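Local atomic coordinates of 6-phosphogluconate dehydratase (Shewanella oneidensis, PDB entry 2GP4), a protein that probably catalyses the dehydration of 6-phosphogluconate to 2-keto-3-deoxy-6-phosphogluconate, a step of the Entner-Doudoroff pathway, when its iron-sulfur cluster, absent here, is in place. Residues P192-P197 with N391-Y396; V285-L288 with T293-S296; D560-R565 with A583-T588. All coordinates share one frame; numbering follows the deposited sequence.

In the fold
From the N terminus, residues 192-197 come first. They carry strand 193-195, an outer strand of a three-stranded mixed sheet. Contact 2 then closes a short loop, joining the end of helix 272-287 (285-288) to residues 293-296. It is nested inside the much longer loop closed by contact 1, when hairpin 391-396 returns to strand 193-195. The two contacts touch, and Asn391 ND2 probably bonds to Ser296 OG. Contact 3 follows in series and lies in the mainly beta C-terminal part. It ties the start of strand 563-567 to the chain leaving helix 579-584. Its centre is about 51 Å from that of contact 1, on the opposite side of the chain's centre.

Contact 1. Residues P192-P197 with N391-Y396; sequences PMLFVP and NTVAGY
Leu194 and Val393 meet side against side, their side chains sliding past each other in opposite directions. The branch points come closest: Leu194 CG lies 3.6 Å from Val393 CB. Leu194 CD1 also sits against Val393 CB, at 3.8 Å, so the leucine covers the valine chiefly with its branch point and CD1. Leu194 reaches this place although its CB does not point straight at the hairpin. Its CG stands beside the backbone N (chi1 -86°), and the end of the chain comes nearer. Val393 points toward the strand. Its CG1, anti to the carbonyl carbon (chi1 -63°), touches the backbone as well, 3.4 Å from Met193 O. CB of Met193, a selenomethionine, points away from the hairpin, and its side chain packs on Ala168 of strand 167-171 and Ala185 of helix 179-186. Strand 193-195 is an outer strand of a three-stranded mixed sheet, and the Val393 side is the turn of a tight two-residue beta hairpin. Thr392 to Gly395 form a type I turn, closed by a backbone bond from Gly395 N to Thr392 O of 3.0 Å. The Thr392 hydroxyl stiffens it. Thr392 OG1 donates to Gly395 O at 2.7 Å, in the carbonyl plane and on a lone pair, and Gly395 O also takes Thr392 N. Thr392 OG1 accepts in turn from Ala394 N at 3.2 Å, which makes an ST turn. Val393 at the tip is further fixed by its carbonyl O, bonded to Gln284 NE2 of helix 272-287. That helix also packs on Leu194 through Val285, and Tyr401 touches Val393.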
ATOM      1  N   PRO A 192      23.393  -3.260   1.936  1.00 26.06           N
ATOM      2  CA  PRO A 192      22.492  -4.288   1.421  1.00 26.77           C
ATOM      3  C   PRO A 192      21.596  -4.799   2.541  1.00 27.70           C
ATOM      4  O   PRO A 192      22.043  -4.916   3.691  1.00 27.62           O
ATOM      5  CB  PRO A 192      23.443  -5.400   0.976  1.00 26.77           C
ATOM      6  CG  PRO A 192      24.653  -5.224   1.824  1.00 26.15           C
ATOM      7  CD  PRO A 192      24.780  -3.750   2.056  1.00 25.98           C
HETATM    8  N   MSE A 193      20.340  -5.083   2.208  1.00 28.58           N
HETATM    9  CA  MSE A 193      19.386  -5.583   3.186  1.00 29.82           C
HETATM   10  C   MSE A 193      18.375  -6.511   2.548  1.00 29.63           C
HETATM   11  O   MSE A 193      18.085  -6.407   1.355  1.00 29.52           O
HETATM   12  CB  MSE A 193      18.658  -4.431   3.881  1.00 29.81           C
HETATM   13  CG  MSE A 193      19.544  -3.563   4.759  1.00 30.61           C
HETATM   14 SE   MSE A 193      18.522  -2.107   5.497  1.00 32.50          SE
HETATM   15  CE  MSE A 193      19.955  -0.942   6.087  1.00 30.82           C
ATOM     16  N   LEU A 194      17.853  -7.427   3.358  1.00 29.78           N
ATOM     17  CA  LEU A 194      16.768  -8.305   2.953  1.00 29.99           C
ATOM     18  C   LEU A 194      15.684  -8.293   4.010  1.00 30.16           C
ATOM     19  O   LEU A 194      15.981  -8.294   5.210  1.00 30.06           O
ATOM     20  CB  LEU A 194      17.264  -9.742   2.774  1.00 29.94           C
ATOM     21  CG  LEU A 194      17.858 -10.163   1.432  1.00 30.08           C
ATOM     22  CD1 LEU A 194      19.273  -9.628   1.235  1.00 29.67           C
ATOM     23  CD2 LEU A 194      17.847 -11.675   1.337  1.00 30.67           C
ATOM     24  N   PHE A 195      14.433  -8.275   3.557  1.00 30.33           N
ATOM     25  CA  PHE A 195      13.298  -8.513   4.432  1.00 30.84           C
ATOM     26  C   PHE A 195      13.139 -10.020   4.646  1.00 31.35           C
ATOM     27  O   PHE A 195      13.262 -10.807   3.702  1.00 31.31           O
ATOM     28  CB  PHE A 195      12.023  -7.909   3.843  1.00 30.75           C
ATOM     29  CG  PHE A 195      11.888  -6.423   4.068  1.00 30.63           C
ATOM     30  CD1 PHE A 195      12.534  -5.515   3.234  1.00 30.00           C
ATOM     31  CD2 PHE A 195      11.104  -5.931   5.114  1.00 29.97           C
ATOM     32  CE1 PHE A 195      12.405  -4.142   3.437  1.00 30.10           C
ATOM     33  CE2 PHE A 195      10.969  -4.559   5.323  1.00 29.66           C
ATOM     34  CZ  PHE A 195      11.621  -3.663   4.484  1.00 29.90           C
ATOM     35  N   VAL A 196      12.891 -10.412   5.893  1.00 31.87           N
ATOM     36  CA  VAL A 196      12.742 -11.812   6.263  1.00 32.62           C
ATOM     37  C   VAL A 196      11.334 -12.035   6.829  1.00 33.39           C
ATOM     38  O   VAL A 196      11.073 -11.732   7.995  1.00 33.50           O
ATOM     39  CB  VAL A 196      13.825 -12.256   7.280  1.00 32.53           C
ATOM     40  CG1 VAL A 196      13.748 -13.749   7.537  1.00 32.67           C
ATOM     41  CG2 VAL A 196      15.218 -11.888   6.791  1.00 32.73           C
ATOM     42  N   PRO A 197      10.413 -12.552   5.996  1.00 34.29           N
ATOM     43  CA  PRO A 197       9.020 -12.702   6.413  1.00 34.99           C
ATOM     44  C   PRO A 197       8.797 -13.896   7.335  1.00 35.82           C
ATOM     45  O   PRO A 197       9.548 -14.878   7.284  1.00 36.20           O
ATOM     46  CB  PRO A 197       8.288 -12.917   5.092  1.00 35.03           C
ATOM     47  CG  PRO A 197       9.295 -13.574   4.220  1.00 34.78           C
ATOM     48  CD  PRO A 197      10.628 -13.012   4.611  1.00 34.17           C
ATOM     49  N   ASN A 391      17.716  -5.111 -10.471  1.00 23.36           N
ATOM     50  CA  ASN A 391      18.492  -5.868  -9.499  1.00 23.67           C
ATOM     51  C   ASN A 391      17.612  -6.191  -8.296  1.00 23.74           C
ATOM     52  O   ASN A 391      16.843  -5.343  -7.829  1.00 24.04           O
ATOM     53  CB  ASN A 391      19.760  -5.111  -9.072  1.00 23.82           C
ATOM     54  CG  ASN A 391      20.742  -5.989  -8.286  1.00 24.34           C
ATOM     55  OD1 ASN A 391      20.848  -7.196  -8.517  1.00 25.53           O
ATOM     56  ND2 ASN A 391      21.464  -5.382  -7.358  1.00 24.57           N
ATOM     57  N   THR A 392      17.700  -7.425  -7.816  1.00 23.57           N
ATOM     58  CA  THR A 392      16.934  -7.840  -6.649  1.00 23.60           C
ATOM     59  C   THR A 392      17.869  -8.477  -5.628  1.00 23.92           C
ATOM     60  O   THR A 392      19.033  -8.767  -5.932  1.00 24.31           O
ATOM     61  CB  THR A 392      15.784  -8.830  -7.002  1.00 23.47           C
ATOM     62  OG1 THR A 392      16.309 -10.145  -7.195  1.00 23.14           O
ATOM     63  CG2 THR A 392      15.028  -8.403  -8.252  1.00 23.68           C
ATOM     64  N   VAL A 393      17.355  -8.703  -4.421  1.00 23.87           N
ATOM     65  CA  VAL A 393      18.120  -9.359  -3.366  1.00 24.02           C
ATOM     66  C   VAL A 393      18.519 -10.797  -3.713  1.00 24.22           C
ATOM     67  O   VAL A 393      19.413 -11.355  -3.082  1.00 24.61           O
ATOM     68  CB  VAL A 393      17.382  -9.320  -2.010  1.00 24.02           C
ATOM     69  CG1 VAL A 393      17.205  -7.875  -1.543  1.00 24.11           C
ATOM     70  CG2 VAL A 393      16.034 -10.038  -2.092  1.00 23.74           C
ATOM     71  N   ALA A 394      17.867 -11.382  -4.718  1.00 24.18           N
ATOM     72  CA  ALA A 394      18.169 -12.739  -5.175  1.00 24.33           C
ATOM     73  C   ALA A 394      19.053 -12.754  -6.414  1.00 24.48           C
ATOM     74  O   ALA A 394      19.392 -13.822  -6.926  1.00 24.60           O
ATOM     75  CB  ALA A 394      16.878 -13.509  -5.449  1.00 24.40           C
ATOM     76  N   GLY A 395      19.421 -11.571  -6.897  1.00 24.62           N
ATOM     77  CA  GLY A 395      20.199 -11.451  -8.122  1.00 24.81           C
ATOM     78  C   GLY A 395      19.493 -10.601  -9.159  1.00 25.25           C
ATOM     79  O   GLY A 395      18.375 -10.129  -8.935  1.00 25.09           O
ATOM     80  N   TYR A 396      20.150 -10.409 -10.300  1.00 25.49           N
ATOM     81  CA  TYR A 396      19.617  -9.576 -11.367  1.00 25.66           C
ATOM     82  C   TYR A 396      18.520 -10.284 -12.162  1.00 25.46           C
ATOM     83  O   TYR A 396      18.579 -11.497 -12.377  1.00 25.48           O
ATOM     84  CB  TYR A 396      20.746  -9.120 -12.297  1.00 26.20           C
ATOM     85  CG  TYR A 396      20.312  -8.100 -13.326  1.00 26.83           C
ATOM     86  CD1 TYR A 396      20.083  -6.776 -12.968  1.00 26.84           C
ATOM     87  CD2 TYR A 396      20.122  -8.467 -14.657  1.00 27.57           C
ATOM     88  CE1 TYR A 396      19.674  -5.844 -13.902  1.00 27.38           C
ATOM     89  CE2 TYR A 396      19.721  -7.539 -15.605  1.00 28.00           C
ATOM     90  CZ  TYR A 396      19.498  -6.229 -15.219  1.00 27.78           C
ATOM     91  OH  TYR A 396      19.103  -5.300 -16.158  1.00 27.95           O
TER

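Contact 2. Residues V285-L288 with T293-S296; sequences VCRL and TQYS
The C-terminal end of helix 272-287 is met by the loop that follows it: Arg287 and Leu288 touch Gln294, and Leu288 also touches Tyr295 and Ser296. The direct backbone bond across the contact is Ser296 N to Leu288 O, 3.2 Å long and nearly straight at 165°. Leu288 O is approached by Tyr295 CA as well, in a CA-H...O contact of 3.4 Å. A second such contact runs the other way, from Leu288 CA to Gln294 O at 3.3 Å. The leucine side chain closes the inner side: Leu288 CG lies 3.7 Å from Ser296 CB, and CD1 is beside the Gln294 amide. On the outer side the Arg287 chain bends at chi3 (55°), which helps bring its NH2 to Gln294. Arg287 NH2 meets Gln294 OE1 in the carbonyl plane, on a lone pair, with OE1 2.8 Å away and tilted out of the guanidinium plane. The guanidinium and amide planes stand 56° apart, and the amide oxygen meets the guanidinium at its edge. Water 1 joins the backbones, 2.6 Å from Arg287 O and 2.9 Å from Gln294 N. Further out, Tyr295 OH bonds to His190 O, and Ser296 OG has Asn391 as its partner. This is a helix followed by a loop that turns back on it, bonded directly at Leu288 O, just past the helix, and through water at Arg287 O.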
ATOM      1  N   VAL A 285      22.645 -11.852   2.271  1.00 43.37           N
ATOM      2  CA  VAL A 285      23.038 -10.470   2.611  1.00 44.02           C
ATOM      3  C   VAL A 285      24.553 -10.314   2.649  1.00 44.38           C
ATOM      4  O   VAL A 285      25.080  -9.296   2.204  1.00 44.59           O
ATOM      5  CB  VAL A 285      22.491  -9.984   3.979  1.00 44.10           C
ATOM      6  CG1 VAL A 285      22.409  -8.464   3.999  1.00 44.26           C
ATOM      7  CG2 VAL A 285      21.138 -10.554   4.260  1.00 44.43           C
ATOM      8  N   CYS A 286      25.239 -11.323   3.191  1.00 44.97           N
ATOM      9  CA  CYS A 286      26.705 -11.378   3.208  1.00 45.24           C
ATOM     10  C   CYS A 286      27.293 -11.329   1.793  1.00 45.29           C
ATOM     11  O   CYS A 286      28.325 -10.695   1.565  1.00 45.44           O
ATOM     12  CB  CYS A 286      27.187 -12.626   3.963  1.00 45.21           C
ATOM     13  SG  CYS A 286      28.938 -13.055   3.727  1.00 45.78           S
ATOM     14  N   ARG A 287      26.624 -11.993   0.853  1.00 45.42           N
ATOM     15  CA  ARG A 287      27.022 -12.001  -0.557  1.00 45.67           C
ATOM     16  C   ARG A 287      26.748 -10.674  -1.262  1.00 45.44           C
ATOM     17  O   ARG A 287      27.280 -10.421  -2.340  1.00 45.31           O
ATOM     18  CB  ARG A 287      26.284 -13.112  -1.306  1.00 45.70           C
ATOM     19  CG  ARG A 287      26.970 -14.463  -1.308  1.00 46.07           C
ATOM     20  CD  ARG A 287      26.160 -15.469  -2.121  1.00 46.50           C
ATOM     21  NE  ARG A 287      25.894 -15.002  -3.485  1.00 48.26           N
ATOM     22  CZ  ARG A 287      24.994 -15.539  -4.309  1.00 48.92           C
ATOM     23  NH1 ARG A 287      24.255 -16.574  -3.921  1.00 49.35           N
ATOM     24  NH2 ARG A 287      24.832 -15.039  -5.527  1.00 48.92           N
ATOM     25  N   LEU A 288      25.907  -9.840  -0.655  1.00 45.47           N
ATOM     26  CA  LEU A 288      25.472  -8.584  -1.265  1.00 45.42           C
ATOM     27  C   LEU A 288      26.227  -7.375  -0.720  1.00 45.56           C
ATOM     28  O   LEU A 288      25.960  -6.231  -1.104  1.00 45.64           O
ATOM     29  CB  LEU A 288      23.961  -8.415  -1.089  1.00 45.36           C
ATOM     30  CG  LEU A 288      23.026  -8.862  -2.221  1.00 45.34           C
ATOM     31  CD1 LEU A 288      23.401 -10.209  -2.843  1.00 44.94           C
ATOM     32  CD2 LEU A 288      21.588  -8.868  -1.726  1.00 45.30           C
ATOM     33  N   THR A 293      31.710  -8.481  -6.018  1.00 43.38           N
ATOM     34  CA  THR A 293      30.953  -9.521  -6.746  1.00 42.57           C
ATOM     35  C   THR A 293      29.500  -9.124  -7.001  1.00 41.81           C
ATOM     36  O   THR A 293      29.087  -9.036  -8.159  1.00 42.10           O
ATOM     37  CB  THR A 293      31.067 -10.980  -6.164  1.00 42.75           C
ATOM     38  OG1 THR A 293      30.467 -11.057  -4.861  1.00 43.16           O
ATOM     39  CG2 THR A 293      32.522 -11.443  -6.109  1.00 42.50           C
ATOM     40  N   GLN A 294      28.737  -8.871  -5.941  1.00 40.63           N
ATOM     41  CA  GLN A 294      27.302  -8.624  -6.084  1.00 39.42           C
ATOM     42  C   GLN A 294      26.767  -7.542  -5.127  1.00 38.35           C
ATOM     43  O   GLN A 294      25.732  -7.728  -4.482  1.00 38.29           O
ATOM     44  CB  GLN A 294      26.544  -9.943  -5.905  1.00 39.43           C
ATOM     45  CG  GLN A 294      25.239 -10.051  -6.693  1.00 40.05           C
ATOM     46  CD  GLN A 294      24.585 -11.425  -6.575  1.00 39.83           C
ATOM     47  OE1 GLN A 294      25.245 -12.427  -6.288  1.00 41.02           O
ATOM     48  NE2 GLN A 294      23.284 -11.473  -6.801  1.00 39.94           N
ATOM     49  N   TYR A 295      27.467  -6.410  -5.047  1.00 36.86           N
ATOM     50  CA  TYR A 295      27.032  -5.282  -4.212  1.00 35.37           C
ATOM     51  C   TYR A 295      25.657  -4.751  -4.627  1.00 34.25           C
ATOM     52  O   TYR A 295      25.493  -4.190  -5.714  1.00 33.98           O
ATOM     53  CB  TYR A 295      28.074  -4.153  -4.216  1.00 35.41           C
ATOM     54  CG  TYR A 295      27.695  -2.920  -3.409  1.00 35.32           C
ATOM     55  CD1 TYR A 295      27.184  -3.030  -2.109  1.00 35.10           C
ATOM     56  CD2 TYR A 295      27.869  -1.637  -3.941  1.00 35.05           C
ATOM     57  CE1 TYR A 295      26.850  -1.901  -1.367  1.00 34.84           C
ATOM     58  CE2 TYR A 295      27.540  -0.500  -3.207  1.00 35.02           C
ATOM     59  CZ  TYR A 295      27.031  -0.638  -1.921  1.00 35.37           C
ATOM     60  OH  TYR A 295      26.702   0.483  -1.190  1.00 34.70           O
ATOM     61  N   SER A 296      24.687  -4.936  -3.735  1.00 32.77           N
ATOM     62  CA  SER A 296      23.297  -4.570  -3.987  1.00 31.39           C
ATOM     63  C   SER A 296      22.702  -3.765  -2.822  1.00 30.11           C
ATOM     64  O   SER A 296      21.949  -4.309  -2.010  1.00 29.75           O
ATOM     65  CB  SER A 296      22.461  -5.826  -4.253  1.00 31.54           C
ATOM     66  OG  SER A 296      22.968  -6.556  -5.361  1.00 31.74           O
TER
HETATM   67  O   HOH W   1      28.826  -8.428  -3.033  1.00 33.56           O

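Contact 3. Residues D560-R565 with A583-T588; sequences DGDLIR and ATRTAT
Asp562 and Arg585 face each other from opposite directions and form a salt bridge with two bonds. The guanidinium comes end-on. Arg585 NH2 bonds to Asp562 OD1 at 3.0 Å, and Arg585 NH1 to Asp562 OD2 at a distance whose value, 2.5 Å, is doubtful. Both carboxylate oxygens are met on the syn side, and the whole carboxylate sits at the edge of the guanidinium. The two planes are 23° apart, and both nitrogens lie somewhat out of the carboxylate plane. The Arg585 chain is extended from CG to NE (chi2 178°), and that length lets it span backbones whose nearest CA atoms, those of Asp562 and Arg585, are 12.5 Å apart. Asp562 stands just before strand 563-567, which pairs antiparallel with both 463-471 and 572-575 in the large mixed sheet of the C-terminal part. Arg585 follows helix 579-584, so the bridge joins the chain just past that helix to the start of the strand next to the outermost strand 572-575. Each partner is held by a second shell. OD2 of Asp562 also accepts from Gln559 N, which helps fix the turn of the carboxylate. NH2 of Arg585 has a second acid, Glu581 within the helix, and NH1 makes a weak bond to Lys557 O. Leu575 packs against the side chain of Asp562, and Gln559 touches that of Arg585.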
ATOM      1  N   ASP A 560     -24.589  22.050   4.153  1.00 24.84           N
ATOM      2  CA  ASP A 560     -25.701  21.168   3.813  1.00 25.04           C
ATOM      3  C   ASP A 560     -26.511  21.766   2.667  1.00 25.08           C
ATOM      4  O   ASP A 560     -26.826  22.962   2.668  1.00 25.20           O
ATOM      5  CB  ASP A 560     -26.603  20.933   5.026  1.00 25.20           C
ATOM      6  CG  ASP A 560     -25.883  20.236   6.165  1.00 26.08           C
ATOM      7  OD1 ASP A 560     -25.516  19.048   6.009  1.00 26.30           O
ATOM      8  OD2 ASP A 560     -25.693  20.879   7.224  1.00 27.53           O
ATOM      9  N   GLY A 561     -26.825  20.935   1.681  1.00 25.17           N
ATOM     10  CA  GLY A 561     -27.645  21.365   0.554  1.00 25.01           C
ATOM     11  C   GLY A 561     -26.845  21.618  -0.707  1.00 25.06           C
ATOM     12  O   GLY A 561     -27.334  21.362  -1.807  1.00 25.19           O
ATOM     13  N   ASP A 562     -25.620  22.126  -0.551  1.00 24.96           N
ATOM     14  CA  ASP A 562     -24.731  22.388  -1.686  1.00 24.80           C
ATOM     15  C   ASP A 562     -24.682  21.184  -2.611  1.00 24.71           C
ATOM     16  O   ASP A 562     -24.603  20.047  -2.145  1.00 24.86           O
ATOM     17  CB  ASP A 562     -23.308  22.683  -1.211  1.00 24.74           C
ATOM     18  CG  ASP A 562     -23.206  23.937  -0.366  1.00 25.14           C
ATOM     19  OD1 ASP A 562     -24.193  24.696  -0.268  1.00 25.78           O
ATOM     20  OD2 ASP A 562     -22.118  24.162   0.205  1.00 25.47           O
ATOM     21  N   LEU A 563     -24.732  21.429  -3.917  1.00 24.64           N
ATOM     22  CA  LEU A 563     -24.579  20.349  -4.886  1.00 24.42           C
ATOM     23  C   LEU A 563     -23.112  19.969  -5.030  1.00 24.22           C
ATOM     24  O   LEU A 563     -22.249  20.829  -5.223  1.00 24.10           O
ATOM     25  CB  LEU A 563     -25.159  20.727  -6.252  1.00 24.41           C
ATOM     26  CG  LEU A 563     -26.655  20.581  -6.580  1.00 25.17           C
ATOM     27  CD1 LEU A 563     -27.303  19.343  -5.941  1.00 25.24           C
ATOM     28  CD2 LEU A 563     -27.423  21.832  -6.210  1.00 25.85           C
ATOM     29  N   ILE A 564     -22.844  18.672  -4.925  1.00 24.11           N
ATOM     30  CA  ILE A 564     -21.518  18.118  -5.153  1.00 23.90           C
ATOM     31  C   ILE A 564     -21.594  17.069  -6.248  1.00 24.07           C
ATOM     32  O   ILE A 564     -22.417  16.153  -6.185  1.00 24.21           O
ATOM     33  CB  ILE A 564     -20.962  17.471  -3.883  1.00 23.89           C
ATOM     34  CG1 ILE A 564     -20.339  18.533  -2.985  1.00 23.62           C
ATOM     35  CG2 ILE A 564     -19.947  16.385  -4.228  1.00 23.41           C
ATOM     36  CD1 ILE A 564     -20.261  18.126  -1.530  1.00 23.26           C
ATOM     37  N   ARG A 565     -20.734  17.212  -7.250  1.00 24.17           N
ATOM     38  CA  ARG A 565     -20.675  16.258  -8.343  1.00 24.52           C
ATOM     39  C   ARG A 565     -19.452  15.375  -8.158  1.00 24.28           C
ATOM     40  O   ARG A 565     -18.322  15.861  -8.205  1.00 24.49           O
ATOM     41  CB  ARG A 565     -20.626  16.986  -9.696  1.00 24.40           C
ATOM     42  CG  ARG A 565     -20.645  16.065 -10.921  1.00 25.10           C
ATOM     43  CD  ARG A 565     -20.417  16.820 -12.236  1.00 25.18           C
ATOM     44  NE  ARG A 565     -21.469  17.799 -12.514  1.00 27.04           N
ATOM     45  CZ  ARG A 565     -21.267  19.092 -12.771  1.00 27.37           C
ATOM     46  NH1 ARG A 565     -20.038  19.598 -12.818  1.00 27.39           N
ATOM     47  NH2 ARG A 565     -22.304  19.886 -13.002  1.00 27.30           N
ATOM     48  N   ALA A 583     -16.551  33.097  -1.047  1.00 35.87           N
ATOM     49  CA  ALA A 583     -15.838  34.197  -0.394  1.00 35.78           C
ATOM     50  C   ALA A 583     -16.611  34.776   0.798  1.00 35.72           C
ATOM     51  O   ALA A 583     -16.015  35.364   1.708  1.00 35.80           O
ATOM     52  CB  ALA A 583     -15.509  35.291  -1.402  1.00 35.77           C
ATOM     53  N   THR A 584     -17.932  34.610   0.786  1.00 35.57           N
ATOM     54  CA  THR A 584     -18.787  35.086   1.875  1.00 35.44           C
ATOM     55  C   THR A 584     -18.759  34.124   3.062  1.00 35.37           C
ATOM     56  O   THR A 584     -18.963  34.534   4.209  1.00 35.23           O
ATOM     57  CB  THR A 584     -20.254  35.274   1.422  1.00 35.51           C
ATOM     58  OG1 THR A 584     -20.835  34.001   1.114  1.00 35.78           O
ATOM     59  CG2 THR A 584     -20.344  36.185   0.198  1.00 35.49           C
ATOM     60  N   ARG A 585     -18.496  32.849   2.774  1.00 35.36           N
ATOM     61  CA  ARG A 585     -18.568  31.781   3.777  1.00 35.16           C
ATOM     62  C   ARG A 585     -17.366  31.724   4.717  1.00 35.31           C
ATOM     63  O   ARG A 585     -16.218  31.887   4.295  1.00 35.44           O
ATOM     64  CB  ARG A 585     -18.749  30.419   3.098  1.00 34.84           C
ATOM     65  CG  ARG A 585     -20.098  30.225   2.437  1.00 34.14           C
ATOM     66  CD  ARG A 585     -20.183  28.881   1.744  1.00 32.98           C
ATOM     67  NE  ARG A 585     -21.445  28.720   1.024  1.00 32.63           N
ATOM     68  CZ  ARG A 585     -21.906  27.562   0.555  1.00 32.51           C
ATOM     69  NH1 ARG A 585     -21.215  26.441   0.729  1.00 32.70           N
ATOM     70  NH2 ARG A 585     -23.063  27.521  -0.084  1.00 32.33           N
ATOM     71  N   THR A 586     -17.648  31.492   5.995  1.00 35.40           N
ATOM     72  CA  THR A 586     -16.619  31.160   6.968  1.00 35.48           C
ATOM     73  C   THR A 586     -16.733  29.673   7.285  1.00 35.46           C
ATOM     74  O   THR A 586     -17.819  29.177   7.594  1.00 35.40           O
ATOM     75  CB  THR A 586     -16.754  31.999   8.263  1.00 35.53           C
ATOM     76  OG1 THR A 586     -16.655  33.392   7.940  1.00 36.12           O
ATOM     77  CG2 THR A 586     -15.657  31.652   9.269  1.00 35.34           C
ATOM     78  N   ALA A 587     -15.612  28.967   7.189  1.00 35.63           N
ATOM     79  CA  ALA A 587     -15.567  27.557   7.549  1.00 35.77           C
ATOM     80  C   ALA A 587     -15.927  27.418   9.019  1.00 35.75           C
ATOM     81  O   ALA A 587     -15.451  28.196   9.846  1.00 36.04           O
ATOM     82  CB  ALA A 587     -14.177  26.986   7.282  1.00 35.83           C
ATOM     83  N   THR A 588     -16.780  26.449   9.339  1.00 35.69           N
ATOM     84  CA  THR A 588     -17.104  26.159  10.734  1.00 35.85           C
ATOM     85  C   THR A 588     -15.882  25.596  11.461  1.00 36.07           C
ATOM     86  O   THR A 588     -15.051  24.902  10.869  1.00 35.95           O
ATOM     87  CB  THR A 588     -18.299  25.187  10.879  1.00 35.89           C
ATOM     88  OG1 THR A 588     -18.046  23.987  10.132  1.00 36.37           O
ATOM     89  CG2 THR A 588     -19.588  25.836  10.384  1.00 35.67           C
TER